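Local coordinates for protein MGS-M4 (PDB 4Q3M) that probably reduces carbonyl compounds as an aldo-keto reductase with a TIM-barrel fold, although its substrate is unknown, at residues A[25-30]-A[51-56]; A[116-121]-A[148-153]; A[138-143]-A[168-173]; A[161-166]-A[257-262]. All coordinates share one frame; numbering follows the deposited sequence.

Contact 1: A[25-30]-A[51-56]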
loop_
_atom_site.group_PDB
_atom_site.type_symbol
_atom_site.label_atom_id
_atom_site.label_comp_id
_atom_site.label_asym_id
_atom_site.label_seq_id
_atom_site.Cartn_x
_atom_site.Cartn_y
_atom_site.Cartn_z
ATOM N N ASN A 25 24.725 -21.962 7.655
ATOM C CA ASN A 25 25.911 -21.198 8.055
ATOM C C ASN A 25 26.166 -19.921 7.248
ATOM O O ASN A 25 27.130 -19.201 7.508
ATOM C CB ASN A 25 27.150 -22.096 7.995
ATOM C CG ASN A 25 27.059 -23.273 8.948
ATOM O OD1 ASN A 25 26.415 -23.189 9.994
ATOM N ND2 ASN A 25 27.698 -24.380 8.587
ATOM N N ASP A 26 25.303 -19.638 6.278
ATOM C CA ASP A 26 25.392 -18.387 5.537
ATOM C C ASP A 26 24.878 -17.246 6.404
ATOM O O ASP A 26 25.345 -16.113 6.297
ATOM C CB ASP A 26 24.607 -18.468 4.227
ATOM C CG ASP A 26 25.270 -19.372 3.205
ATOM O OD1 ASP A 26 26.083 -18.868 2.401
ATOM O OD2 ASP A 26 24.977 -20.586 3.202
ATOM N N ALA A 27 23.916 -17.558 7.265
ATOM C CA ALA A 27 23.411 -16.592 8.233
ATOM C C ALA A 27 24.402 -16.436 9.377
ATOM O O ALA A 27 24.607 -15.337 9.889
ATOM C CB ALA A 27 22.053 -17.021 8.757
ATOM N N TYR A 28 25.014 -17.549 9.771
ATOM C CA TYR A 28 26.011 -17.552 10.835
ATOM C C TYR A 28 27.228 -16.714 10.457
ATOM O O TYR A 28 27.669 -15.862 11.229
ATOM C CB TYR A 28 26.441 -18.986 11.161
ATOM C CG TYR A 28 27.647 -19.075 12.071
ATOM C CD1 TYR A 28 27.511 -18.976 13.449
ATOM C CD2 TYR A 28 28.922 -19.264 11.551
ATOM C CE1 TYR A 28 28.610 -19.056 14.283
ATOM C CE2 TYR A 28 30.027 -19.344 12.377
ATOM C CZ TYR A 28 29.866 -19.240 13.742
ATOM O OH TYR A 28 30.962 -19.320 14.569
ATOM N N ASN A 29 27.766 -16.966 9.268
ATOM C CA ASN A 29 28.947 -16.254 8.792
ATOM C C ASN A 29 28.699 -14.760 8.630
ATOM O O ASN A 29 29.548 -13.942 8.981
ATOM C CB ASN A 29 29.425 -16.842 7.463
ATOM C CG ASN A 29 30.023 -18.226 7.618
ATOM O OD1 ASN A 29 30.567 -18.566 8.669
ATOM N ND2 ASN A 29 29.928 -19.033 6.568
ATOM N N ALA A 30 27.531 -14.413 8.099
ATOM C CA ALA A 30 27.182 -13.021 7.838
ATOM C C ALA A 30 27.151 -12.192 9.119
ATOM O O ALA A 30 27.650 -11.066 9.148
ATOM C CB ALA A 30 25.841 -12.939 7.125
ATOM N N GLU A 51 17.379 -17.941 13.698
ATOM C CA GLU A 51 17.555 -17.507 15.082
ATOM C C GLU A 51 18.613 -18.341 15.794
ATOM O O GLU A 51 19.300 -17.860 16.696
ATOM C CB GLU A 51 16.230 -17.589 15.843
ATOM C CG GLU A 51 15.186 -16.586 15.388
ATOM C CD GLU A 51 13.856 -16.776 16.090
ATOM O OE1 GLU A 51 13.440 -17.940 16.273
ATOM O OE2 GLU A 51 13.229 -15.762 16.464
ATOM N N GLU A 52 18.736 -19.596 15.378
ATOM C CA GLU A 52 19.730 -20.501 15.932
ATOM C C GLU A 52 21.144 -20.100 15.517
ATOM O O GLU A 52 22.035 -19.979 16.358
ATOM C CB GLU A 52 19.437 -21.936 15.496
ATOM C CG GLU A 52 18.163 -22.516 16.086
ATOM C CD GLU A 52 18.027 -24.003 15.823
ATOM O OE1 GLU A 52 19.048 -24.717 15.897
ATOM O OE2 GLU A 52 16.898 -24.457 15.544
ATOM N N GLU A 53 21.341 -19.891 14.219
ATOM C CA GLU A 53 22.653 -19.535 13.687
ATOM C C GLU A 53 23.062 -18.119 14.079
ATOM O O GLU A 53 24.241 -17.849 14.311
ATOM C CB GLU A 53 22.672 -19.679 12.165
ATOM C CG GLU A 53 22.503 -21.108 11.675
ATOM C CD GLU A 53 22.669 -21.232 10.174
ATOM O OE1 GLU A 53 22.911 -20.199 9.514
ATOM O OE2 GLU A 53 22.557 -22.362 9.655
ATOM N N VAL A 54 22.088 -17.217 14.146
ATOM C CA VAL A 54 22.349 -15.841 14.553
ATOM C C VAL A 54 22.779 -15.788 16.016
ATOM O O VAL A 54 23.755 -15.122 16.362
ATOM C CB VAL A 54 21.111 -14.942 14.346
ATOM C CG1 VAL A 54 21.294 -13.604 15.047
ATOM C CG2 VAL A 54 20.844 -14.739 12.862
ATOM N N GLY A 55 22.053 -16.506 16.866
ATOM C CA GLY A 55 22.320 -16.512 18.292
ATOM C C GLY A 55 23.675 -17.080 18.671
ATOM O O GLY A 55 24.307 -16.611 19.616
ATOM N N ARG A 56 24.123 -18.093 17.935
ATOM C CA ARG A 56 25.406 -18.728 18.220
ATOM C C ARG A 56 26.571 -17.901 17.687
ATOM O O ARG A 56 27.674 -17.948 18.231
ATOM C CB ARG A 56 25.448 -20.139 17.631
ATOM C CG ARG A 56 24.546 -21.126 18.350
ATOM C CD ARG A 56 24.664 -22.521 17.762
ATOM N NE ARG A 56 23.754 -23.459 18.414
ATOM C CZ ARG A 56 22.464 -23.570 18.116
ATOM N NH1 ARG A 56 21.936 -22.799 17.179
ATOM N NH2 ARG A 56 21.702 -24.447 18.755
#

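Contact 2: A[116-121]-A[148-153]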
loop_
_atom_site.group_PDB
_atom_site.type_symbol
_atom_site.label_atom_id
_atom_site.label_comp_id
_atom_site.label_asym_id
_atom_site.label_seq_id
_atom_site.Cartn_x
_atom_site.Cartn_y
_atom_site.Cartn_z
ATOM N N SER A 116 -4.198 -8.145 21.103
ATOM C CA SER A 116 -4.012 -9.345 21.918
ATOM C C SER A 116 -2.550 -9.765 21.932
ATOM O O SER A 116 -2.018 -10.184 22.959
ATOM C CB SER A 116 -4.879 -10.493 21.399
ATOM O OG SER A 116 -4.744 -11.641 22.218
ATOM N N THR A 117 -1.914 -9.652 20.774
ATOM C CA THR A 117 -0.489 -9.914 20.644
ATOM C C THR A 117 0.351 -8.902 21.406
ATOM O O THR A 117 1.320 -9.256 22.079
ATOM C CB THR A 117 -0.063 -9.895 19.173
ATOM O OG1 THR A 117 -0.750 -10.930 18.456
ATOM C CG2 THR A 117 1.424 -10.058 19.058
ATOM N N TYR A 118 -0.029 -7.635 21.291
ATOM C CA TYR A 118 0.731 -6.556 21.899
ATOM C C TYR A 118 0.612 -6.578 23.420
ATOM O O TYR A 118 1.547 -6.199 24.125
ATOM C CB TYR A 118 0.268 -5.210 21.348
ATOM C CG TYR A 118 1.263 -4.099 21.560
ATOM C CD1 TYR A 118 2.335 -3.929 20.693
ATOM C CD2 TYR A 118 1.135 -3.222 22.625
ATOM C CE1 TYR A 118 3.250 -2.913 20.882
ATOM C CE2 TYR A 118 2.043 -2.203 22.823
ATOM C CZ TYR A 118 3.099 -2.053 21.949
ATOM O OH TYR A 118 4.006 -1.040 22.143
ATOM N N ARG A 119 -0.538 -7.020 23.919
ATOM C CA ARG A 119 -0.732 -7.189 25.355
ATOM C C ARG A 119 0.286 -8.178 25.905
ATOM O O ARG A 119 0.775 -8.027 27.025
ATOM C CB ARG A 119 -2.152 -7.664 25.665
ATOM C CG ARG A 119 -3.211 -6.575 25.597
ATOM C CD ARG A 119 -3.092 -5.609 26.764
ATOM N NE ARG A 119 -4.140 -4.593 26.739
ATOM C CZ ARG A 119 -3.996 -3.382 26.212
ATOM N NH1 ARG A 119 -2.841 -3.028 25.663
ATOM N NH2 ARG A 119 -5.006 -2.523 26.232
ATOM N N ALA A 120 0.603 -9.191 25.104
ATOM C CA ALA A 120 1.626 -10.160 25.467
ATOM C C ALA A 120 3.007 -9.517 25.413
ATOM O O ALA A 120 3.863 -9.804 26.250
ATOM C CB ALA A 120 1.562 -11.370 24.554
ATOM N N PHE A 121 3.218 -8.648 24.426
ATOM C CA PHE A 121 4.456 -7.879 24.335
ATOM C C PHE A 121 4.631 -7.030 25.588
ATOM O O PHE A 121 5.725 -6.937 26.144
ATOM C CB PHE A 121 4.469 -6.972 23.098
ATOM C CG PHE A 121 4.772 -7.685 21.807
ATOM C CD1 PHE A 121 4.507 -9.035 21.649
ATOM C CD2 PHE A 121 5.335 -6.993 20.746
ATOM C CE1 PHE A 121 4.788 -9.674 20.456
ATOM C CE2 PHE A 121 5.621 -7.630 19.554
ATOM C CZ PHE A 121 5.346 -8.971 19.409
ATOM N N GLU A 148 -4.060 4.266 20.620
ATOM C CA GLU A 148 -5.260 4.437 21.424
ATOM C C GLU A 148 -5.375 3.395 22.536
ATOM O O GLU A 148 -5.751 3.721 23.661
ATOM C CB GLU A 148 -6.504 4.377 20.532
ATOM C CG GLU A 148 -7.818 4.534 21.279
ATOM C CD GLU A 148 -8.024 5.936 21.820
ATOM O OE1 GLU A 148 -7.390 6.877 21.298
ATOM O OE2 GLU A 148 -8.820 6.096 22.770
ATOM N N ASN A 149 -5.040 2.147 22.225
ATOM C CA ASN A 149 -5.350 1.040 23.126
ATOM C C ASN A 149 -4.172 0.468 23.918
ATOM O O ASN A 149 -4.379 -0.210 24.924
ATOM C CB ASN A 149 -6.013 -0.088 22.335
ATOM C CG ASN A 149 -7.389 0.292 21.826
ATOM O OD1 ASN A 149 -8.341 0.400 22.601
ATOM N ND2 ASN A 149 -7.502 0.499 20.520
ATOM N N ALA A 150 -2.946 0.729 23.477
ATOM C CA ALA A 150 -1.782 0.219 24.196
ATOM C C ALA A 150 -1.575 0.977 25.501
ATOM O O ALA A 150 -1.939 2.147 25.618
ATOM C CB ALA A 150 -0.533 0.300 23.334
ATOM N N LYS A 151 -0.997 0.298 26.485
ATOM C CA LYS A 151 -0.655 0.926 27.752
ATOM C C LYS A 151 0.830 1.267 27.750
ATOM O O LYS A 151 1.293 2.115 28.514
ATOM C CB LYS A 151 -1.014 0.011 28.922
ATOM C CG LYS A 151 -2.483 -0.386 28.936
ATOM C CD LYS A 151 -2.829 -1.257 30.130
ATOM C CE LYS A 151 -4.313 -1.584 30.148
ATOM N NZ LYS A 151 -5.149 -0.351 30.183
ATOM N N ILE A 152 1.566 0.592 26.874
ATOM C CA ILE A 152 2.955 0.925 26.597
ATOM C C ILE A 152 3.094 1.186 25.101
ATOM O O ILE A 152 3.230 0.249 24.316
ATOM C CB ILE A 152 3.915 -0.197 27.032
ATOM C CG1 ILE A 152 3.718 -0.517 28.515
ATOM C CG2 ILE A 152 5.359 0.197 26.755
ATOM C CD1 ILE A 152 4.512 -1.709 28.995
ATOM N N PRO A 153 3.042 2.470 24.706
ATOM C CA PRO A 153 3.019 2.913 23.306
ATOM C C PRO A 153 4.129 2.310 22.448
ATOM O O PRO A 153 5.247 2.139 22.935
ATOM C CB PRO A 153 3.193 4.431 23.422
ATOM C CG PRO A 153 2.633 4.765 24.758
ATOM C CD PRO A 153 2.996 3.608 25.643
#

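Contact 3: A[138-143]-A[168-173]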
loop_
_atom_site.group_PDB
_atom_site.type_symbol
_atom_site.label_atom_id
_atom_site.label_comp_id
_atom_site.label_asym_id
_atom_site.label_seq_id
_atom_site.Cartn_x
_atom_site.Cartn_y
_atom_site.Cartn_z
ATOM N N PHE A 138 3.041 -2.041 9.684
ATOM C CA PHE A 138 1.826 -1.399 10.163
ATOM C C PHE A 138 1.632 -0.055 9.474
ATOM O O PHE A 138 2.543 0.773 9.446
ATOM C CB PHE A 138 1.870 -1.212 11.682
ATOM C CG PHE A 138 1.337 -2.385 12.457
ATOM C CD1 PHE A 138 1.639 -3.683 12.078
ATOM C CD2 PHE A 138 0.541 -2.188 13.573
ATOM C CE1 PHE A 138 1.151 -4.762 12.793
ATOM C CE2 PHE A 138 0.050 -3.262 14.294
ATOM C CZ PHE A 138 0.355 -4.550 13.902
ATOM N N ASN A 139 0.448 0.157 8.911
ATOM C CA ASN A 139 0.126 1.438 8.299
ATOM C C ASN A 139 -0.416 2.398 9.352
ATOM O O ASN A 139 -0.443 2.071 10.537
ATOM C CB ASN A 139 -0.878 1.262 7.159
ATOM C CG ASN A 139 -0.698 2.296 6.061
ATOM O OD1 ASN A 139 -0.070 3.336 6.268
ATOM N ND2 ASN A 139 -1.248 2.015 4.885
ATOM N N VAL A 140 -0.849 3.576 8.915
ATOM C CA VAL A 140 -1.266 4.632 9.834
ATOM C C VAL A 140 -2.442 4.224 10.723
ATOM O O VAL A 140 -2.374 4.366 11.943
ATOM C CB VAL A 140 -1.640 5.920 9.071
ATOM C CG1 VAL A 140 -2.310 6.919 10.004
ATOM C CG2 VAL A 140 -0.404 6.529 8.424
ATOM N N HIS A 141 -3.510 3.709 10.120
ATOM C CA HIS A 141 -4.702 3.359 10.889
ATOM C C HIS A 141 -4.452 2.174 11.820
ATOM O O HIS A 141 -5.141 2.016 12.829
ATOM C CB HIS A 141 -5.889 3.069 9.962
ATOM C CG HIS A 141 -5.626 2.007 8.941
ATOM N ND1 HIS A 141 -4.863 2.227 7.816
ATOM C CD2 HIS A 141 -6.045 0.721 8.866
ATOM C CE1 HIS A 141 -4.813 1.120 7.096
ATOM N NE2 HIS A 141 -5.522 0.191 7.711
ATOM N N HIS A 142 -3.464 1.351 11.486
ATOM C CA HIS A 142 -3.049 0.271 12.373
ATOM C C HIS A 142 -2.355 0.849 13.601
ATOM O O HIS A 142 -2.567 0.390 14.724
ATOM C CB HIS A 142 -2.121 -0.706 11.652
ATOM C CG HIS A 142 -2.713 -1.297 10.412
ATOM N ND1 HIS A 142 -1.953 -1.640 9.314
ATOM C CD2 HIS A 142 -3.993 -1.608 10.095
ATOM C CE1 HIS A 142 -2.738 -2.135 8.374
ATOM N NE2 HIS A 142 -3.980 -2.126 8.822
ATOM N N LEU A 143 -1.526 1.862 13.374
ATOM C CA LEU A 143 -0.805 2.519 14.456
ATOM C C LEU A 143 -1.753 3.308 15.354
ATOM O O LEU A 143 -1.589 3.321 16.573
ATOM C CB LEU A 143 0.279 3.441 13.894
ATOM C CG LEU A 143 1.407 2.757 13.117
ATOM C CD1 LEU A 143 2.368 3.785 12.536
ATOM C CD2 LEU A 143 2.147 1.771 14.007
ATOM N N HIS A 168 7.204 9.448 3.271
ATOM C CA HIS A 168 7.297 10.687 4.040
ATOM C C HIS A 168 6.069 10.917 4.918
ATOM O O HIS A 168 6.171 11.489 6.003
ATOM C CB HIS A 168 7.501 11.882 3.107
ATOM C CG HIS A 168 8.862 11.935 2.489
ATOM N ND1 HIS A 168 9.914 12.618 3.062
ATOM C CD2 HIS A 168 9.347 11.386 1.350
ATOM C CE1 HIS A 168 10.986 12.489 2.302
ATOM N NE2 HIS A 168 10.670 11.745 1.257
ATOM N N PHE A 169 4.910 10.472 4.442
ATOM C CA PHE A 169 3.667 10.623 5.188
ATOM C C PHE A 169 3.682 9.754 6.440
ATOM O O PHE A 169 3.418 10.232 7.544
ATOM C CB PHE A 169 2.467 10.266 4.308
ATOM C CG PHE A 169 1.138 10.533 4.956
ATOM C CD1 PHE A 169 0.522 11.766 4.819
ATOM C CD2 PHE A 169 0.499 9.551 5.697
ATOM C CE1 PHE A 169 -0.701 12.016 5.412
ATOM C CE2 PHE A 169 -0.723 9.796 6.294
ATOM C CZ PHE A 169 -1.325 11.030 6.149
ATOM N N LEU A 170 3.991 8.474 6.256
ATOM C CA LEU A 170 4.063 7.526 7.361
ATOM C C LEU A 170 5.157 7.922 8.347
ATOM O O LEU A 170 4.985 7.803 9.561
ATOM C CB LEU A 170 4.312 6.112 6.834
ATOM C CG LEU A 170 4.453 4.995 7.870
ATOM C CD1 LEU A 170 3.181 4.863 8.695
ATOM C CD2 LEU A 170 4.797 3.678 7.193
ATOM N N HIS A 171 6.277 8.398 7.811
ATOM C CA HIS A 171 7.400 8.844 8.627
ATOM C C HIS A 171 6.996 10.005 9.528
ATOM O O HIS A 171 7.290 10.006 10.724
ATOM C CB HIS A 171 8.575 9.257 7.738
ATOM C CG HIS A 171 9.830 9.561 8.496
ATOM N ND1 HIS A 171 10.836 10.350 7.981
ATOM C CD2 HIS A 171 10.245 9.178 9.726
ATOM C CE1 HIS A 171 11.816 10.442 8.862
ATOM N NE2 HIS A 171 11.482 9.740 9.930
ATOM N N ASP A 172 6.318 10.989 8.945
ATOM C CA ASP A 172 5.858 12.150 9.697
ATOM C C ASP A 172 4.876 11.748 10.789
ATOM O O ASP A 172 4.943 12.259 11.905
ATOM C CB ASP A 172 5.214 13.178 8.765
ATOM C CG ASP A 172 6.238 13.970 7.973
ATOM O OD1 ASP A 172 7.421 13.983 8.376
ATOM O OD2 ASP A 172 5.859 14.584 6.954
ATOM N N TYR A 173 3.967 10.831 10.465
ATOM C CA TYR A 173 3.001 10.349 11.445
ATOM C C TYR A 173 3.703 9.704 12.634
ATOM O O TYR A 173 3.386 10.000 13.786
ATOM C CB TYR A 173 2.025 9.350 10.818
ATOM C CG TYR A 173 1.124 8.700 11.846
ATOM C CD1 TYR A 173 -0.028 9.337 12.290
ATOM C CD2 TYR A 173 1.434 7.458 12.386
ATOM C CE1 TYR A 173 -0.846 8.752 13.237
ATOM C CE2 TYR A 173 0.624 6.869 13.334
ATOM C CZ TYR A 173 -0.515 7.518 13.755
ATOM O OH TYR A 173 -1.320 6.928 14.700
#

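Contact 4: A[161-166]-A[257-262]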
loop_
_atom_site.group_PDB
_atom_site.type_symbol
_atom_site.label_atom_id
_atom_site.label_comp_id
_atom_site.label_asym_id
_atom_site.label_seq_id
_atom_site.Cartn_x
_atom_site.Cartn_y
_atom_site.Cartn_z
ATOM N N THR A 161 11.117 0.783 3.189
ATOM C CA THR A 161 11.436 2.174 2.904
ATOM C C THR A 161 12.744 2.290 2.130
ATOM O O THR A 161 13.792 1.833 2.585
ATOM C CB THR A 161 11.536 3.006 4.197
ATOM O OG1 THR A 161 10.349 2.829 4.980
ATOM C CG2 THR A 161 11.709 4.481 3.871
ATOM N N HIS A 162 12.667 2.900 0.953
ATOM C CA HIS A 162 13.839 3.135 0.123
ATOM C C HIS A 162 13.609 4.345 -0.776
ATOM O O HIS A 162 12.602 5.038 -0.646
ATOM C CB HIS A 162 14.173 1.894 -0.708
ATOM C CG HIS A 162 12.971 1.199 -1.266
ATOM N ND1 HIS A 162 12.194 1.739 -2.268
ATOM C CD2 HIS A 162 12.412 0.004 -0.962
ATOM C CE1 HIS A 162 11.210 0.908 -2.556
ATOM N NE2 HIS A 162 11.319 -0.154 -1.778
ATOM N N VAL A 163 14.539 4.595 -1.691
ATOM C CA VAL A 163 14.516 5.822 -2.482
ATOM C C VAL A 163 13.349 5.899 -3.469
ATOM O O VAL A 163 13.020 6.980 -3.956
ATOM C CB VAL A 163 15.834 6.003 -3.257
ATOM C CG1 VAL A 163 16.999 6.165 -2.290
ATOM C CG2 VAL A 163 16.065 4.829 -4.194
ATOM N N THR A 164 12.717 4.767 -3.763
ATOM C CA THR A 164 11.562 4.769 -4.657
ATOM C C THR A 164 10.251 4.692 -3.874
ATOM O O THR A 164 9.179 4.964 -4.416
ATOM C CB THR A 164 11.623 3.611 -5.674
ATOM O OG1 THR A 164 11.923 2.387 -4.995
ATOM C CG2 THR A 164 12.700 3.876 -6.714
ATOM N N LEU A 165 10.347 4.323 -2.600
ATOM C CA LEU A 165 9.199 4.328 -1.697
ATOM C C LEU A 165 9.604 4.988 -0.382
ATOM O O LEU A 165 9.929 4.310 0.593
ATOM C CB LEU A 165 8.688 2.907 -1.450
ATOM C CG LEU A 165 7.363 2.767 -0.697
ATOM C CD1 LEU A 165 6.194 3.186 -1.578
ATOM C CD2 LEU A 165 7.177 1.346 -0.186
ATOM N N GLN A 166 9.582 6.317 -0.364
ATOM C CA GLN A 166 10.224 7.080 0.702
ATOM C C GLN A 166 9.368 7.247 1.959
ATOM O O GLN A 166 9.894 7.559 3.028
ATOM C CB GLN A 166 10.644 8.450 0.167
ATOM C CG GLN A 166 11.531 8.363 -1.068
ATOM C CD GLN A 166 12.155 9.691 -1.442
ATOM O OE1 GLN A 166 11.931 10.704 -0.780
ATOM N NE2 GLN A 166 12.949 9.693 -2.507
ATOM N N ARG A 257 15.105 13.158 -3.222
ATOM C CA ARG A 257 13.671 13.271 -2.979
ATOM C C ARG A 257 12.845 12.983 -4.234
ATOM O O ARG A 257 11.771 12.386 -4.159
ATOM C CB ARG A 257 13.336 14.666 -2.444
ATOM C CG ARG A 257 11.857 14.897 -2.184
ATOM C CD ARG A 257 11.319 13.912 -1.161
ATOM N NE ARG A 257 9.877 14.041 -0.980
ATOM C CZ ARG A 257 8.972 13.365 -1.680
ATOM N NH1 ARG A 257 9.360 12.507 -2.615
ATOM N NH2 ARG A 257 7.680 13.545 -1.447
ATOM N N SER A 258 13.361 13.399 -5.386
ATOM C CA SER A 258 12.619 13.300 -6.640
ATOM C C SER A 258 12.554 11.880 -7.198
ATOM O O SER A 258 11.694 11.577 -8.026
ATOM C CB SER A 258 13.236 14.229 -7.689
ATOM O OG SER A 258 13.082 15.589 -7.321
ATOM N N VAL A 259 13.451 11.009 -6.749
ATOM C CA VAL A 259 13.516 9.657 -7.297
ATOM C C VAL A 259 12.467 8.743 -6.662
ATOM O O VAL A 259 12.433 7.540 -6.929
ATOM C CB VAL A 259 14.924 9.042 -7.124
ATOM C CG1 VAL A 259 15.985 10.065 -7.478
ATOM C CG2 VAL A 259 15.132 8.546 -5.710
ATOM N N ASN A 260 11.605 9.322 -5.834
ATOM C CA ASN A 260 10.467 8.596 -5.283
ATOM C C ASN A 260 9.425 8.323 -6.360
ATOM O O ASN A 260 9.029 9.227 -7.095
ATOM C CB ASN A 260 9.833 9.377 -4.131
ATOM C CG ASN A 260 8.727 8.601 -3.440
ATOM O OD1 ASN A 260 8.925 7.466 -3.007
ATOM N ND2 ASN A 260 7.550 9.209 -3.339
ATOM N N THR A 261 8.984 7.073 -6.454
ATOM C CA THR A 261 7.981 6.693 -7.441
ATOM C C THR A 261 6.691 6.246 -6.765
ATOM O O THR A 261 5.600 6.422 -7.308
ATOM C CB THR A 261 8.487 5.564 -8.359
ATOM O OG1 THR A 261 8.692 4.374 -7.589
ATOM C CG2 THR A 261 9.793 5.966 -9.030
ATOM N N GLY A 262 6.823 5.670 -5.575
ATOM C CA GLY A 262 5.673 5.200 -4.827
ATOM C C GLY A 262 5.305 3.771 -5.169
ATOM O O GLY A 262 4.251 3.279 -4.764
#

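Contact 1: A[25-30]-A[51-56]
The backbone N-H of N25 runs almost straight into the carboxylate of E53, with N25 N 3.0 Å from E53 OE2 and an angle of 177° at the hydrogen. It comes in from above the carboxylate plane. The other oxygen serves the same turn: Y28 N gives E53 OE1 a weak, bent bond of 3.4 Å, and the methyl CB of A27 rests at 3.4 Å from that OE1. E53 gets there because CG stands anti to its carbonyl carbon (chi1 -66°) and the chain beyond is extended, which sends the carboxylate across the gap to the start of the other helix. That helix end would probably favour the negative charge, since the N25 amide and, weakly, that of Y28 point at the oxygens. A glutamine here has no charge and only one acceptor oxygen, and would probably leave the N25 or Y28 amide without its mate. Further along, the contact is one of packing. Y28 CB meets E53 CB at 4.0 Å, and the Y28 ring turns its edge to the carbonyl oxygen E53 O, 3.6 Å from Y28 CD1. The segments 26-30 and 51-56 run at 28°, their axes 7.9 Å apart at closest. Their helices, 26-37 and 51-59, are neighbours on the outside of the barrel, joined through strand 41-43, while E51 bonds to T72 on strand 69-74 and S91 on helix 81-94.

Contact 2: A[116-121]-A[148-153]
Y118 and R119, on barrel helix 111-126, reach out to N149, A150 and I152, where the chain leaves helix 140-149 and heads for strand 156-160. The Y118 hydroxyl donates to a backbone carbonyl, OH to I152 O at 2.6 Å. The carbonyl oxygen lies in the plane of the ring, at its edge, and the hydroxyl in turn lies in the carbonyl plane. Partway down the ring, Y118 CE2 packs on A150 CB at 3.6 Å. R119 bends at chi2 (-72°), which turns its guanidinium toward the last turn of the other helix. There R119 NH2 gives N149 O a bond of 2.7 Å, nearly in the guanidinium plane, while NH1 adds a weak one of 3.3 Å to the same N149 O. One guanidinium face is met off centre by K151 CE, 4.1 Å from R119 NH2. A phenylalanine in place of Y118 would probably leave the I152 carbonyl without its donor. E122 sits among these groups, pairing with R119 NH1 and accepting from the amides of K151 and I152, so its negative charge probably offsets the nearness of the arginine and lysine.

Contact 3: A[138-143]-A[168-173]
V140 CG1 sits squarely over the Y173 ring, a CH-pi contact with the methyl 4.0 Å from the ring centroid and only 11° off the normal. L143 takes the edge of the same ring: its CB lies 3.5 Å from Y173 CE2, and its CD1 follows alongside, 3.6 Å from that CE2, the two side chains passing in opposite senses. These two residues against Y173 carry most of the contact. Y173 is placed there by its first torsion, with CG opposite the backbone N (chi1 173°), which swings the ring across to the first turn of helix 140-149. M144 and M147 of that helix also touch Y173. The F169 side gives less. The second methyl of V140, CG2, touches the edge of the F169 ring at CE2, 3.9 Å away, and little of F169 is covered. L170 CD1 touches both V140 CG2 (4.0 Å) and L143 CD1 (4.1 Å), but meets N139 OD1 only at 4.3 Å. F169 and Y173 are partly exposed, and the second subunit adds cover here, its H141 packing on V140 and its D270 on F169. No hydrogen bond joins the two segments. The arrangement belongs to the helix layer of a TIM barrel: helices 140-149 and 168-176 lie side by side on the outside, linked through strand 156-160, whose N157 and V159 back L170 from within.

Contact 4: A[161-166]-A[257-262]
N260 holds CG opposite its backbone N (chi1 -175°), while Q166 holds CG beside its own (chi1 -55°) and runs extended from there, which brings the two amides together obliquely, their planes 49° apart. N260 OD1 accepts the backbone amide of Q166, with Q166 N 3.0 Å away and standing above the carbonyl plane. The stem of Q166 crosses N260, its CG 3.6 Å from N260 CB. Its far end turns back on its own loop: Q166 NE2 donates to V163 O at 3.1 Å, nearly in the amide plane, and also to the carbonyl of I256, while OE1 goes to H168. A second grip forms at T164 O, which accepts two amides from the other segment. G262 N lies 2.7 Å off, nearly along the C=O axis, and T261 N lies 2.9 Å off, tilted from the carbonyl plane. G262 has a positive phi that disfavours a side chain, since a CB would run into the preceding carbonyl. Hydrophobic contact is small: V163 CB meets V259 CG2 at 3.6 Å, beside W219 and M201 on the outer helices. The loop after strand 156-160 is thus tied to the chain following helix 250-257 by main-chain groups and the N260 side-chain oxygen, with the Q166 side chain packed against N260. N260 ND2 hydrogen-bonds D273 of the second subunit and R257 forms a salt bridge with it, so the amide that grips Q166 through its oxygen reaches the partner chain through its nitrogen, coupling this loop pairing to the dimer interface.

How the contacts relate
Contact 3 is the buried one, contact 4 is partly buried, and contacts 1 and 2 lie at the surface. Contacts 2 and 3 share helix 140-149, one using its C-terminal end and the other its start, with centres about 17 Å apart. Contacts 3 and 4 meet directly through H168 and R257, and both touch the second subunit, whereas contact 1 lies across the chain's centre from them. The chemistry changes accordingly: apolar and CH-pi, without a hydrogen bond, between helices in contact 3, backbone and amide bonding between two loops in contact 4, and side chains meeting main-chain groups at helix ends in contacts 1 and 2, a carboxylate in one, a guanidinium and a tyrosine hydroxyl in the other.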